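Local coordinates for phosphatidylinositide phosphatase SAC2 (Homo sapiens, PDB 4XUU), which removes the 4-phosphate of phosphatidylinositol 4-phosphate, probably as part of endocytic recycling, and is represented here by its homodimer-forming hSac2 domain, which has a pleckstrin-homology fold, at residues A[22-27]-A[52-57]; A[31-36]-A[118-123]; A[59-64]-A[71-76]; A[83-88]-A[100-105]. One frame throughout, in Å; residues are numbered along the deposited sequence.

All four contacts lie in one sheet of the hSac2 domain, whose pleckstrin-homology fold sets a bent sheet against helix 129-145. Interactions 1 and 2 share strand 26-34, one near each end, centres about 23 Å apart; the first joins it to strand 48-54, the second to strand 110-119. Interaction 3 (59-64 with 71-76) and interaction 4 (83-88 with 100-105) are hairpins in series, their centres about 17 Å apart, and both nest inside the loop that interaction 2 closes. E24 ties interaction 1 to Y59 of interaction 3, and the C35-C100 disulfide bolts interaction 2 to interaction 4. Interactions 1, 2 and 3 reach the second subunit of the homodimer; interaction 4 touches no other chain.

Interaction 1 of 4, residues A[22-27]-A[52-57]; sequences DDEKFH and LLSNSA
The hydroxyl of S54 both gives and accepts hydrogen bonds. It donates to E24 OE1, with S54 OG and E24 OE1 2.7 Å apart, and approaches from above the carboxylate plane, 46° out of it. It also accepts from the backbone that follows: S56 N reaches S54 OG at 3.1 Å, making an ST turn, and A57 N adds a more bent bond. A chi1 of 86° puts OG between the backbone N and the carbonyl carbon, within range of both amides. E24 has more to serve: OE1 also bonds to the Y59 hydroxyl, and OE2 forms a salt bridge with R75, so this buried carboxylate is well supplied with partners.

Here the antiparallel pairing of strands 26-34 and 48-54 comes to its end in the pleckstrin-homology sheet, and the second strand turns over into strand 57-63. F26 and S54 form a non-hydrogen-bonded pair. On one side of it H27 N gives a sound bond to L53 O, 2.9 Å between the two atoms; on the other N55 N makes only a weak one to K25 O. The H27 ring has the CA of N55 over one face, 3.9 Å above its plane and offset toward its rim, while its ND1 bonds weakly to T142 of helix 129-145. At the margin of the contact one water lies 2.7 Å from S56 OG and donates a weak bond to D23 OD2.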
loop_
_atom_site.group_PDB
_atom_site.type_symbol
_atom_site.label_atom_id
_atom_site.label_comp_id
_atom_site.label_asym_id
_atom_site.label_seq_id
_atom_site.Cartn_x
_atom_site.Cartn_y
_atom_site.Cartn_z
ATOM N N ASP A 22 33.164 -5.594 9.397
ATOM C CA ASP A 22 33.217 -5.050 10.761
ATOM C C ASP A 22 32.291 -3.859 10.997
ATOM O O ASP A 22 31.575 -3.811 11.997
ATOM C CB ASP A 22 34.656 -4.637 11.117
ATOM C CG ASP A 22 35.533 -5.816 11.515
ATOM O OD1 ASP A 22 35.091 -6.980 11.400
ATOM O OD2 ASP A 22 36.679 -5.572 11.951
ATOM N N ASP A 23 32.314 -2.908 10.069
ATOM C CA ASP A 23 31.602 -1.643 10.222
ATOM C C ASP A 23 30.104 -1.702 9.896
ATOM O O ASP A 23 29.361 -0.783 10.239
ATOM C CB ASP A 23 32.288 -0.550 9.391
ATOM C CG ASP A 23 32.487 -0.947 7.930
ATOM O OD1 ASP A 23 32.207 -2.108 7.558
ATOM O OD2 ASP A 23 32.937 -0.089 7.143
ATOM N N GLU A 24 29.665 -2.780 9.251
ATOM C CA GLU A 24 28.272 -2.898 8.812
ATOM C C GLU A 24 27.357 -3.596 9.822
ATOM O O GLU A 24 27.786 -4.486 10.559
ATOM C CB GLU A 24 28.190 -3.595 7.449
ATOM C CG GLU A 24 28.712 -2.752 6.293
ATOM C CD GLU A 24 28.693 -3.483 4.960
ATOM O OE1 GLU A 24 27.719 -4.212 4.683
ATOM O OE2 GLU A 24 29.655 -3.321 4.182
ATOM N N LYS A 25 26.095 -3.174 9.845
ATOM C CA LYS A 25 25.059 -3.827 10.641
ATOM C C LYS A 25 23.945 -4.398 9.773
ATOM O O LYS A 25 23.508 -3.777 8.804
ATOM C CB LYS A 25 24.472 -2.871 11.676
ATOM C CG LYS A 25 25.228 -2.874 12.986
ATOM C CD LYS A 25 24.653 -1.879 13.974
ATOM C CE LYS A 25 25.602 -1.695 15.153
ATOM N NZ LYS A 25 25.077 -0.711 16.141
ATOM N N PHE A 26 23.496 -5.589 10.146
ATOM C CA PHE A 26 22.397 -6.271 9.484
ATOM C C PHE A 26 21.075 -5.558 9.754
ATOM O O PHE A 26 20.783 -5.187 10.888
ATOM C CB PHE A 26 22.342 -7.718 9.972
ATOM C CG PHE A 26 21.217 -8.520 9.398
ATOM C CD1 PHE A 26 21.294 -9.025 8.106
ATOM C CD2 PHE A 26 20.078 -8.792 10.166
ATOM C CE1 PHE A 26 20.250 -9.782 7.575
ATOM C CE2 PHE A 26 19.032 -9.552 9.648
ATOM C CZ PHE A 26 19.115 -10.051 8.350
ATOM N N HIS A 27 20.292 -5.365 8.697
ATOM C CA HIS A 27 18.971 -4.758 8.800
ATOM C C HIS A 27 17.890 -5.780 8.469
ATOM O O HIS A 27 16.858 -5.848 9.141
ATOM C CB HIS A 27 18.864 -3.561 7.851
ATOM C CG HIS A 27 19.422 -2.290 8.412
ATOM N ND1 HIS A 27 19.136 -1.053 7.875
ATOM C CD2 HIS A 27 20.229 -2.059 9.476
ATOM C CE1 HIS A 27 19.751 -0.116 8.576
ATOM N NE2 HIS A 27 20.419 -0.700 9.554
ATOM N N LEU A 52 20.357 -9.652 1.026
ATOM C CA LEU A 52 20.652 -9.151 2.364
ATOM C C LEU A 52 20.787 -7.639 2.349
ATOM O O LEU A 52 21.276 -7.053 1.386
ATOM C CB LEU A 52 21.938 -9.779 2.925
ATOM C CG LEU A 52 22.094 -11.306 2.932
ATOM C CD1 LEU A 52 23.514 -11.700 3.338
ATOM C CD2 LEU A 52 21.060 -11.999 3.823
ATOM N N LEU A 53 20.361 -7.005 3.429
ATOM C CA LEU A 53 20.477 -5.566 3.531
ATOM C C LEU A 53 21.252 -5.167 4.785
ATOM O O LEU A 53 20.865 -5.497 5.907
ATOM C CB LEU A 53 19.087 -4.905 3.491
ATOM C CG LEU A 53 19.005 -3.389 3.686
ATOM C CD1 LEU A 53 19.749 -2.629 2.563
ATOM C CD2 LEU A 53 17.550 -2.923 3.815
ATOM N N SER A 54 22.358 -4.463 4.580
ATOM C CA SER A 54 23.057 -3.819 5.687
ATOM C C SER A 54 22.758 -2.324 5.677
ATOM O O SER A 54 22.002 -1.838 4.834
ATOM C CB SER A 54 24.570 -4.073 5.622
ATOM O OG SER A 54 25.210 -3.122 4.799
ATOM N N ASN A 55 23.356 -1.599 6.618
ATOM C CA ASN A 55 23.177 -0.155 6.717
ATOM C C ASN A 55 23.795 0.615 5.544
ATOM O O ASN A 55 23.453 1.772 5.309
ATOM C CB ASN A 55 23.741 0.357 8.044
ATOM C CG ASN A 55 25.258 0.273 8.108
ATOM O OD1 ASN A 55 25.947 1.289 8.064
ATOM N ND2 ASN A 55 25.783 -0.939 8.198
ATOM N N SER A 56 24.693 -0.034 4.806
ATOM C CA SER A 56 25.442 0.643 3.751
ATOM C C SER A 56 25.482 -0.101 2.413
ATOM O O SER A 56 25.930 0.451 1.410
ATOM C CB SER A 56 26.864 0.898 4.226
ATOM O OG SER A 56 27.578 -0.318 4.335
ATOM N N ALA A 57 25.012 -1.346 2.399
ATOM C CA ALA A 57 25.086 -2.181 1.206
ATOM C C ALA A 57 23.974 -3.214 1.163
ATOM O O ALA A 57 23.378 -3.549 2.186
ATOM C CB ALA A 57 26.438 -2.873 1.140
HETATM O O HOH W 1 30.063 0.203 5.260
#

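Interaction 2 of 4, residues A[31-36]-A[118-123]; sequences ALIDCD and RAVMRN
R118 N gives its hydrogen to I33 O over 2.8 Å, and R118 O takes one back from I33 N at 2.9 Å, the donor lying in the carbonyl plane. These two bonds make I33 and R118 an antiparallel hydrogen-bonded pair between strands 26-34 and 110-119 of the pleckstrin-homology sheet. Both side chains rise on one face. With chi1 at 69° and the chain extended from CG to NE, the R118 guanidinium reaches over I33, whose CD1 lies 4.0 Å above its plane, toward the rim. The same methyl meets V120 CB at 3.6 Å, the two side chains crossing at about a right angle. L32 touches A119 CA through its CD2 and packs on I135 of helix 129-145. Just beyond the pair, C35 is tied by a disulfide to C100. R118 also makes a cation-pi contact with F98, so its charge is probably eased by an aromatic face, with D46 only a long, weak partner, while the I33 side chain offers it only apolar contact.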
loop_
_atom_site.group_PDB
_atom_site.type_symbol
_atom_site.label_atom_id
_atom_site.label_comp_id
_atom_site.label_asym_id
_atom_site.label_seq_id
_atom_site.Cartn_x
_atom_site.Cartn_y
_atom_site.Cartn_z
ATOM N N ALA A 31 14.492 -14.461 1.297
ATOM C CA ALA A 31 14.629 -15.511 0.300
ATOM C C ALA A 31 13.750 -15.156 -0.884
ATOM O O ALA A 31 12.563 -14.872 -0.714
ATOM C CB ALA A 31 14.222 -16.854 0.879
ATOM N N LEU A 32 14.336 -15.158 -2.079
ATOM C CA LEU A 32 13.608 -14.810 -3.297
ATOM C C LEU A 32 13.936 -15.750 -4.459
ATOM O O LEU A 32 14.712 -16.699 -4.312
ATOM C CB LEU A 32 13.869 -13.347 -3.692
ATOM C CG LEU A 32 13.529 -12.228 -2.692
ATOM C CD1 LEU A 32 14.174 -10.921 -3.106
ATOM C CD2 LEU A 32 12.021 -12.047 -2.510
ATOM N N ILE A 33 13.320 -15.483 -5.606
ATOM C CA ILE A 33 13.516 -16.263 -6.818
ATOM C C ILE A 33 13.821 -15.312 -7.968
ATOM O O ILE A 33 13.233 -14.237 -8.055
ATOM C CB ILE A 33 12.261 -17.121 -7.136
ATOM C CG1 ILE A 33 12.036 -18.165 -6.036
ATOM C CG2 ILE A 33 12.379 -17.809 -8.504
ATOM C CD1 ILE A 33 10.652 -18.784 -6.048
ATOM N N ASP A 34 14.759 -15.711 -8.828
ATOM C CA ASP A 34 15.090 -14.984 -10.052
ATOM C C ASP A 34 13.885 -14.986 -10.990
ATOM O O ASP A 34 13.330 -16.038 -11.295
ATOM C CB ASP A 34 16.302 -15.635 -10.728
ATOM C CG ASP A 34 16.803 -14.862 -11.948
ATOM O OD1 ASP A 34 16.509 -13.659 -12.096
ATOM O OD2 ASP A 34 17.522 -15.469 -12.766
ATOM N N CYS A 35 13.490 -13.799 -11.433
ATOM C CA CYS A 35 12.269 -13.622 -12.218
ATOM C C CYS A 35 12.519 -13.511 -13.726
ATOM O O CYS A 35 11.644 -13.851 -14.524
ATOM C CB CYS A 35 11.469 -12.419 -11.699
ATOM S SG CYS A 35 10.130 -11.877 -12.784
ATOM N N ASP A 36 13.702 -13.040 -14.114
ATOM C CA ASP A 36 14.060 -12.919 -15.531
ATOM C C ASP A 36 14.377 -14.263 -16.192
ATOM O O ASP A 36 14.989 -15.132 -15.563
ATOM C CB ASP A 36 15.229 -11.949 -15.722
ATOM C CG ASP A 36 14.776 -10.561 -16.157
ATOM O OD1 ASP A 36 14.002 -10.453 -17.136
ATOM O OD2 ASP A 36 15.211 -9.573 -15.529
ATOM N N ARG A 118 11.393 -12.130 -7.521
ATOM C CA ARG A 118 10.028 -12.288 -7.032
ATOM C C ARG A 118 10.009 -13.143 -5.775
ATOM O O ARG A 118 11.008 -13.777 -5.425
ATOM C CB ARG A 118 9.097 -12.870 -8.110
ATOM C CG ARG A 118 9.360 -14.320 -8.492
ATOM C CD ARG A 118 8.140 -14.917 -9.158
ATOM N NE ARG A 118 8.411 -16.228 -9.748
ATOM C CZ ARG A 118 8.009 -17.390 -9.236
ATOM N NH1 ARG A 118 7.300 -17.430 -8.113
ATOM N NH2 ARG A 118 8.320 -18.521 -9.854
ATOM N N ALA A 119 8.869 -13.147 -5.097
ATOM C CA ALA A 119 8.739 -13.860 -3.841
ATOM C C ALA A 119 8.238 -15.283 -4.059
ATOM O O ALA A 119 7.412 -15.534 -4.941
ATOM C CB ALA A 119 7.822 -13.100 -2.898
ATOM N N VAL A 120 8.754 -16.210 -3.258
ATOM C CA VAL A 120 8.283 -17.597 -3.272
ATOM C C VAL A 120 6.934 -17.682 -2.555
ATOM O O VAL A 120 6.844 -17.431 -1.353
ATOM C CB VAL A 120 9.343 -18.590 -2.681
ATOM C CG1 VAL A 120 10.108 -17.971 -1.496
ATOM C CG2 VAL A 120 8.710 -19.927 -2.309
HETATM N N MSE A 121 5.889 -18.015 -3.309
HETATM C CA MSE A 121 4.521 -17.962 -2.789
HETATM C C MSE A 121 3.770 -19.287 -2.879
HETATM O O MSE A 121 3.846 -19.994 -3.886
HETATM C CB MSE A 121 3.723 -16.844 -3.468
HETATM C CG MSE A 121 4.221 -15.435 -3.143
HETATM SE SE MSE A 121 3.525 -14.671 -1.478
HETATM C CE MSE A 121 4.150 -15.991 -0.169
ATOM N N ARG A 122 3.035 -19.600 -1.816
ATOM C CA ARG A 122 2.285 -20.846 -1.721
ATOM C C ARG A 122 0.811 -20.690 -2.087
ATOM O O ARG A 122 0.014 -21.615 -1.904
ATOM C CB ARG A 122 2.429 -21.445 -0.319
ATOM C CG ARG A 122 3.759 -22.152 -0.074
ATOM C CD ARG A 122 3.924 -23.374 -0.970
ATOM N NE ARG A 122 2.857 -24.349 -0.766
ATOM C CZ ARG A 122 2.578 -25.353 -1.596
ATOM N NH1 ARG A 122 3.286 -25.524 -2.707
ATOM N NH2 ARG A 122 1.584 -26.186 -1.314
ATOM N N ASN A 123 0.458 -19.518 -2.605
ATOM C CA ASN A 123 -0.886 -19.273 -3.111
ATOM C C ASN A 123 -0.822 -18.743 -4.544
ATOM O O ASN A 123 -0.492 -17.572 -4.762
ATOM C CB ASN A 123 -1.643 -18.304 -2.194
ATOM C CG ASN A 123 -3.133 -18.236 -2.498
ATOM O OD1 ASN A 123 -3.612 -18.779 -3.494
ATOM N ND2 ASN A 123 -3.874 -17.559 -1.630
#

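Interaction 3 of 4, residues A[59-64]-A[71-76]; sequences YVAYYD and NQYQRL
Y59 and R75 lie side by side, pointing the same way, at the end of the contact where the most side-chain surface is covered, that of Y59 above all. The aliphatic part of R75 runs along the tyrosine, its CG 3.3 Å from Y59 CE2, before NE turns a weak bond to Y59 OH; ring and guanidinium planes stand 77° apart. The extended R75 chain (chi1 -179°) carries the charged group out to the hydroxyl, where E24 binds both residues. Y73 OH meets the edge of the Y59 ring, 3.2 Å from Y59 CD2. A leucine in place of Y59 would probably leave R75 without its ring to lie along and E24 short of a hydroxyl.

In the middle, V60 and Q74 exchange backbone bonds, both 3.0 Å between N and O. Toward the turn the contact slackens. Q72 lays its amide beside the Y62 ring with OE1 4.0 Å from CD1, and exposed N71 comes no closer to poorly ordered D64 than 3.9 Å, from ND2 to CB. Here Y62 O takes a firm bond from N71 N, 2.8 Å long, and a weak one from Q72 N: a classic beta bulge in the antiparallel hairpin of strands 57-63 and 70-77.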
loop_
_atom_site.group_PDB
_atom_site.type_symbol
_atom_site.label_atom_id
_atom_site.label_comp_id
_atom_site.label_asym_id
_atom_site.label_seq_id
_atom_site.Cartn_x
_atom_site.Cartn_y
_atom_site.Cartn_z
ATOM N N TYR A 59 23.224 -7.226 -0.623
ATOM C CA TYR A 59 23.953 -8.400 -1.088
ATOM C C TYR A 59 23.012 -9.304 -1.862
ATOM O O TYR A 59 21.919 -9.626 -1.381
ATOM C CB TYR A 59 24.539 -9.164 0.102
ATOM C CG TYR A 59 25.526 -8.361 0.921
ATOM C CD1 TYR A 59 25.095 -7.360 1.799
ATOM C CD2 TYR A 59 26.887 -8.598 0.814
ATOM C CE1 TYR A 59 26.003 -6.614 2.537
ATOM C CE2 TYR A 59 27.800 -7.872 1.556
ATOM C CZ TYR A 59 27.360 -6.878 2.411
ATOM O OH TYR A 59 28.286 -6.158 3.132
ATOM N N VAL A 60 23.430 -9.697 -3.063
ATOM C CA VAL A 60 22.632 -10.590 -3.894
ATOM C C VAL A 60 23.412 -11.859 -4.214
ATOM O O VAL A 60 24.498 -11.805 -4.795
ATOM C CB VAL A 60 22.159 -9.912 -5.202
ATOM C CG1 VAL A 60 21.159 -10.799 -5.923
ATOM C CG2 VAL A 60 21.544 -8.541 -4.923
ATOM N N ALA A 61 22.843 -12.996 -3.822
ATOM C CA ALA A 61 23.459 -14.295 -4.049
ATOM C C ALA A 61 22.514 -15.217 -4.809
ATOM O O ALA A 61 21.405 -15.492 -4.345
ATOM C CB ALA A 61 23.870 -14.922 -2.729
ATOM N N TYR A 62 22.951 -15.680 -5.977
ATOM C CA TYR A 62 22.199 -16.663 -6.757
ATOM C C TYR A 62 22.676 -18.076 -6.422
ATOM O O TYR A 62 23.878 -18.322 -6.316
ATOM C CB TYR A 62 22.342 -16.399 -8.261
ATOM C CG TYR A 62 21.618 -15.166 -8.767
ATOM C CD1 TYR A 62 22.108 -13.888 -8.498
ATOM C CD2 TYR A 62 20.449 -15.275 -9.525
ATOM C CE1 TYR A 62 21.454 -12.753 -8.962
ATOM C CE2 TYR A 62 19.784 -14.141 -9.999
ATOM C CZ TYR A 62 20.295 -12.884 -9.708
ATOM O OH TYR A 62 19.662 -11.748 -10.156
ATOM N N TYR A 63 21.734 -18.998 -6.251
ATOM C CA TYR A 63 22.060 -20.385 -5.921
ATOM C C TYR A 63 21.959 -21.293 -7.140
ATOM O O TYR A 63 21.109 -21.089 -8.008
ATOM C CB TYR A 63 21.139 -20.904 -4.815
ATOM C CG TYR A 63 21.484 -20.404 -3.434
ATOM C CD1 TYR A 63 21.000 -19.179 -2.970
ATOM C CD2 TYR A 63 22.294 -21.153 -2.588
ATOM C CE1 TYR A 63 21.318 -18.717 -1.699
ATOM C CE2 TYR A 63 22.617 -20.699 -1.315
ATOM C CZ TYR A 63 22.128 -19.480 -0.879
ATOM O OH TYR A 63 22.447 -19.029 0.382
ATOM N N ASP A 64 22.826 -22.299 -7.201
ATOM C CA ASP A 64 22.725 -23.321 -8.237
ATOM C C ASP A 64 21.503 -24.199 -7.980
ATOM O O ASP A 64 21.251 -24.606 -6.844
ATOM C CB ASP A 64 23.990 -24.179 -8.298
ATOM C CG ASP A 64 23.949 -25.191 -9.428
ATOM O OD1 ASP A 64 23.727 -24.786 -10.591
ATOM O OD2 ASP A 64 24.136 -26.394 -9.152
ATOM N N ASN A 71 26.299 -19.471 -7.006
ATOM C CA ASN A 71 26.700 -19.485 -8.364
ATOM C C ASN A 71 27.226 -18.111 -8.656
ATOM O O ASN A 71 28.015 -17.907 -9.547
ATOM C CB ASN A 71 25.433 -19.661 -9.152
ATOM C CG ASN A 71 25.627 -20.432 -10.386
ATOM O OD1 ASN A 71 25.321 -19.972 -11.467
ATOM N ND2 ASN A 71 26.118 -21.628 -10.244
ATOM N N GLN A 72 26.736 -17.146 -7.906
ATOM C CA GLN A 72 27.110 -15.767 -8.095
ATOM C C GLN A 72 26.953 -15.006 -6.812
ATOM O O GLN A 72 26.072 -15.267 -6.075
ATOM C CB GLN A 72 26.212 -15.180 -9.147
ATOM C CG GLN A 72 26.537 -13.812 -9.521
ATOM C CD GLN A 72 25.620 -13.313 -10.570
ATOM O OE1 GLN A 72 25.136 -12.210 -10.509
ATOM N NE2 GLN A 72 25.361 -14.131 -11.538
ATOM N N TYR A 73 27.796 -14.031 -6.574
ATOM C CA TYR A 73 27.733 -13.236 -5.350
ATOM C C TYR A 73 28.152 -11.793 -5.609
ATOM O O TYR A 73 29.161 -11.541 -6.255
ATOM C CB TYR A 73 28.617 -13.866 -4.268
ATOM C CG TYR A 73 28.754 -13.049 -3.003
ATOM C CD1 TYR A 73 29.738 -12.062 -2.891
ATOM C CD2 TYR A 73 27.915 -13.271 -1.914
ATOM C CE1 TYR A 73 29.873 -11.310 -1.732
ATOM C CE2 TYR A 73 28.043 -12.522 -0.746
ATOM C CZ TYR A 73 29.024 -11.545 -0.665
ATOM O OH TYR A 73 29.163 -10.806 0.485
ATOM N N GLN A 74 27.371 -10.852 -5.093
ATOM C CA GLN A 74 27.639 -9.432 -5.280
ATOM C C GLN A 74 27.362 -8.647 -4.005
ATOM O O GLN A 74 26.274 -8.741 -3.443
ATOM C CB GLN A 74 26.768 -8.859 -6.401
ATOM C CG GLN A 74 27.130 -9.293 -7.824
ATOM C CD GLN A 74 26.252 -8.624 -8.869
ATOM O OE1 GLN A 74 25.046 -8.519 -8.697
ATOM N NE2 GLN A 74 26.857 -8.168 -9.952
ATOM N N ARG A 75 28.350 -7.889 -3.543
ATOM C CA ARG A 75 28.092 -6.833 -2.578
ATOM C C ARG A 75 27.971 -5.551 -3.370
ATOM O O ARG A 75 28.819 -5.244 -4.214
ATOM C CB ARG A 75 29.208 -6.702 -1.544
ATOM C CG ARG A 75 28.943 -5.609 -0.508
ATOM C CD ARG A 75 30.156 -5.350 0.363
ATOM N NE ARG A 75 29.970 -4.191 1.233
ATOM C CZ ARG A 75 30.197 -2.928 0.875
ATOM N NH1 ARG A 75 30.617 -2.633 -0.349
ATOM N NH2 ARG A 75 29.994 -1.953 1.746
ATOM N N LEU A 76 26.904 -4.813 -3.110
ATOM C CA LEU A 76 26.615 -3.606 -3.863
ATOM C C LEU A 76 26.316 -2.481 -2.893
ATOM O O LEU A 76 25.412 -2.590 -2.056
ATOM C CB LEU A 76 25.426 -3.845 -4.801
ATOM C CG LEU A 76 25.606 -4.902 -5.903
ATOM C CD1 LEU A 76 24.289 -5.571 -6.285
ATOM C CD2 LEU A 76 26.294 -4.297 -7.126
#

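Interaction 4 of 4, residues A[83-88]-A[100-105]; sequences KIEIGP and CMRLHY
H104, E85 and K83 bury the most surface here, and they meet on one face of the sheet. H104 NE2 donates to E85 OE1, 2.8 Å between the atoms. The carboxylate is turned almost perpendicular to the imidazole, 86° between planes, and the oxygen sits near the ring plane while the nitrogen comes in from above the carboxylate. K83 covers one face of the same ring: its extended chain brings CE to 3.9 Å from the H104 ring centroid, a CH-pi contact 9° off the normal. The K83 amine, in turn, reaches back to E85 OE2 in a long salt bridge of 3.9 Å from NZ. An alanine at H104 would probably leave E85 OE1 without its donor and K83 without a ring beneath its methylenes.

Strands 81-88 and 99-107 form an antiparallel hairpin of the pleckstrin-homology sheet, the N-to-C directions of the two segments 160° apart. E85 and R102 exchange backbone bonds, R102 N to E85 O being 2.8 Å; G87 and C100 do the same farther along. The R102 side chain bends away to T116 and D36.

The opposite face is apolar and packs on helix 129-145. The CE of selenomethionine M101 comes to 3.6 Å from I84 CD1, while I84 CG1 lies 3.7 Å from L103 CD2. M101 and I84 both touch A136 of the helix, and I86 rests on Q133.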
loop_
_atom_site.group_PDB
_atom_site.type_symbol
_atom_site.label_atom_id
_atom_site.label_comp_id
_atom_site.label_asym_id
_atom_site.label_seq_id
_atom_site.Cartn_x
_atom_site.Cartn_y
_atom_site.Cartn_z
ATOM N N LYS A 83 17.256 2.893 -8.651
ATOM C CA LYS A 83 15.800 2.907 -8.556
ATOM C C LYS A 83 15.250 1.491 -8.446
ATOM O O LYS A 83 15.953 0.521 -8.735
ATOM C CB LYS A 83 15.182 3.622 -9.765
ATOM C CG LYS A 83 15.551 3.020 -11.111
ATOM C CD LYS A 83 14.894 3.755 -12.260
ATOM C CE LYS A 83 15.189 3.050 -13.574
ATOM N NZ LYS A 83 14.443 3.644 -14.714
ATOM N N ILE A 84 13.993 1.385 -8.019
ATOM C CA ILE A 84 13.289 0.110 -7.984
ATOM C C ILE A 84 12.005 0.194 -8.807
ATOM O O ILE A 84 11.235 1.146 -8.677
ATOM C CB ILE A 84 12.957 -0.330 -6.529
ATOM C CG1 ILE A 84 14.238 -0.457 -5.696
ATOM C CG2 ILE A 84 12.194 -1.647 -6.528
ATOM C CD1 ILE A 84 14.004 -0.659 -4.218
ATOM N N GLU A 85 11.782 -0.809 -9.650
ATOM C CA GLU A 85 10.538 -0.914 -10.407
ATOM C C GLU A 85 9.748 -2.133 -9.956
ATOM O O GLU A 85 10.321 -3.208 -9.780
ATOM C CB GLU A 85 10.829 -1.018 -11.899
ATOM C CG GLU A 85 11.503 0.197 -12.499
ATOM C CD GLU A 85 11.761 0.030 -13.976
ATOM O OE1 GLU A 85 12.186 -1.071 -14.391
ATOM O OE2 GLU A 85 11.534 1.001 -14.730
ATOM N N ILE A 86 8.443 -1.966 -9.756
ATOM C CA ILE A 86 7.570 -3.080 -9.380
ATOM C C ILE A 86 6.354 -3.184 -10.303
ATOM O O ILE A 86 5.503 -2.288 -10.343
ATOM C CB ILE A 86 7.113 -3.005 -7.896
ATOM C CG1 ILE A 86 8.314 -3.144 -6.954
ATOM C CG2 ILE A 86 6.082 -4.095 -7.594
ATOM C CD1 ILE A 86 7.998 -2.911 -5.486
ATOM N N GLY A 87 6.276 -4.286 -11.039
ATOM C CA GLY A 87 5.158 -4.520 -11.941
ATOM C C GLY A 87 5.041 -5.962 -12.384
ATOM O O GLY A 87 5.818 -6.810 -11.942
ATOM N N PRO A 88 4.065 -6.249 -13.266
ATOM C CA PRO A 88 3.872 -7.598 -13.796
ATOM C C PRO A 88 5.118 -8.120 -14.505
ATOM O O PRO A 88 5.811 -7.355 -15.183
ATOM C CB PRO A 88 2.726 -7.419 -14.796
ATOM C CG PRO A 88 2.008 -6.207 -14.332
ATOM C CD PRO A 88 3.071 -5.304 -13.807
ATOM N N CYS A 100 6.992 -8.747 -10.279
ATOM C CA CYS A 100 8.424 -8.830 -10.030
ATOM C C CYS A 100 9.013 -7.482 -9.628
ATOM O O CYS A 100 8.454 -6.424 -9.929
ATOM C CB CYS A 100 9.159 -9.433 -11.231
ATOM S SG CYS A 100 8.706 -11.160 -11.520
HETATM N N MSE A 101 10.142 -7.548 -8.932
HETATM C CA MSE A 101 10.836 -6.383 -8.425
HETATM C C MSE A 101 12.176 -6.255 -9.135
HETATM O O MSE A 101 12.989 -7.184 -9.124
HETATM C CB MSE A 101 11.053 -6.533 -6.927
HETATM C CG MSE A 101 11.643 -5.315 -6.262
HETATM SE SE MSE A 101 12.107 -5.718 -4.425
HETATM C CE MSE A 101 12.931 -4.054 -3.951
ATOM N N ARG A 102 12.399 -5.099 -9.744
ATOM C CA ARG A 102 13.603 -4.856 -10.513
ATOM C C ARG A 102 14.493 -3.811 -9.836
ATOM O O ARG A 102 14.089 -2.663 -9.648
ATOM C CB ARG A 102 13.219 -4.430 -11.928
ATOM C CG ARG A 102 14.364 -4.344 -12.901
ATOM C CD ARG A 102 13.846 -4.407 -14.317
ATOM N NE ARG A 102 13.673 -5.784 -14.768
ATOM C CZ ARG A 102 13.143 -6.135 -15.939
ATOM N NH1 ARG A 102 12.712 -5.211 -16.792
ATOM N NH2 ARG A 102 13.037 -7.420 -16.253
ATOM N N LEU A 103 15.699 -4.230 -9.468
ATOM C CA LEU A 103 16.674 -3.378 -8.794
ATOM C C LEU A 103 17.739 -2.920 -9.781
ATOM O O LEU A 103 18.609 -3.702 -10.167
ATOM C CB LEU A 103 17.342 -4.134 -7.636
ATOM C CG LEU A 103 16.486 -4.885 -6.607
ATOM C CD1 LEU A 103 17.363 -5.715 -5.684
ATOM C CD2 LEU A 103 15.631 -3.934 -5.800
ATOM N N HIS A 104 17.662 -1.657 -10.189
ATOM C CA HIS A 104 18.619 -1.088 -11.139
ATOM C C HIS A 104 19.843 -0.562 -10.398
ATOM O O HIS A 104 19.726 0.288 -9.519
ATOM C CB HIS A 104 17.974 0.039 -11.951
ATOM C CG HIS A 104 16.808 -0.398 -12.783
ATOM N ND1 HIS A 104 16.904 -0.622 -14.140
ATOM C CD2 HIS A 104 15.520 -0.647 -12.452
ATOM C CE1 HIS A 104 15.726 -0.994 -14.608
ATOM N NE2 HIS A 104 14.868 -1.015 -13.604
ATOM N N TYR A 105 21.017 -1.071 -10.753
ATOM C CA TYR A 105 22.249 -0.637 -10.105
ATOM C C TYR A 105 23.312 -0.143 -11.084
ATOM O O TYR A 105 23.353 -0.553 -12.252
ATOM C CB TYR A 105 22.802 -1.725 -9.175
ATOM C CG TYR A 105 23.375 -2.958 -9.848
ATOM C CD1 TYR A 105 22.565 -4.054 -10.150
ATOM C CD2 TYR A 105 24.736 -3.042 -10.151
ATOM C CE1 TYR A 105 23.089 -5.195 -10.756
ATOM C CE2 TYR A 105 25.274 -4.177 -10.754
ATOM C CZ TYR A 105 24.445 -5.249 -11.052
ATOM O OH TYR A 105 24.972 -6.369 -11.650
#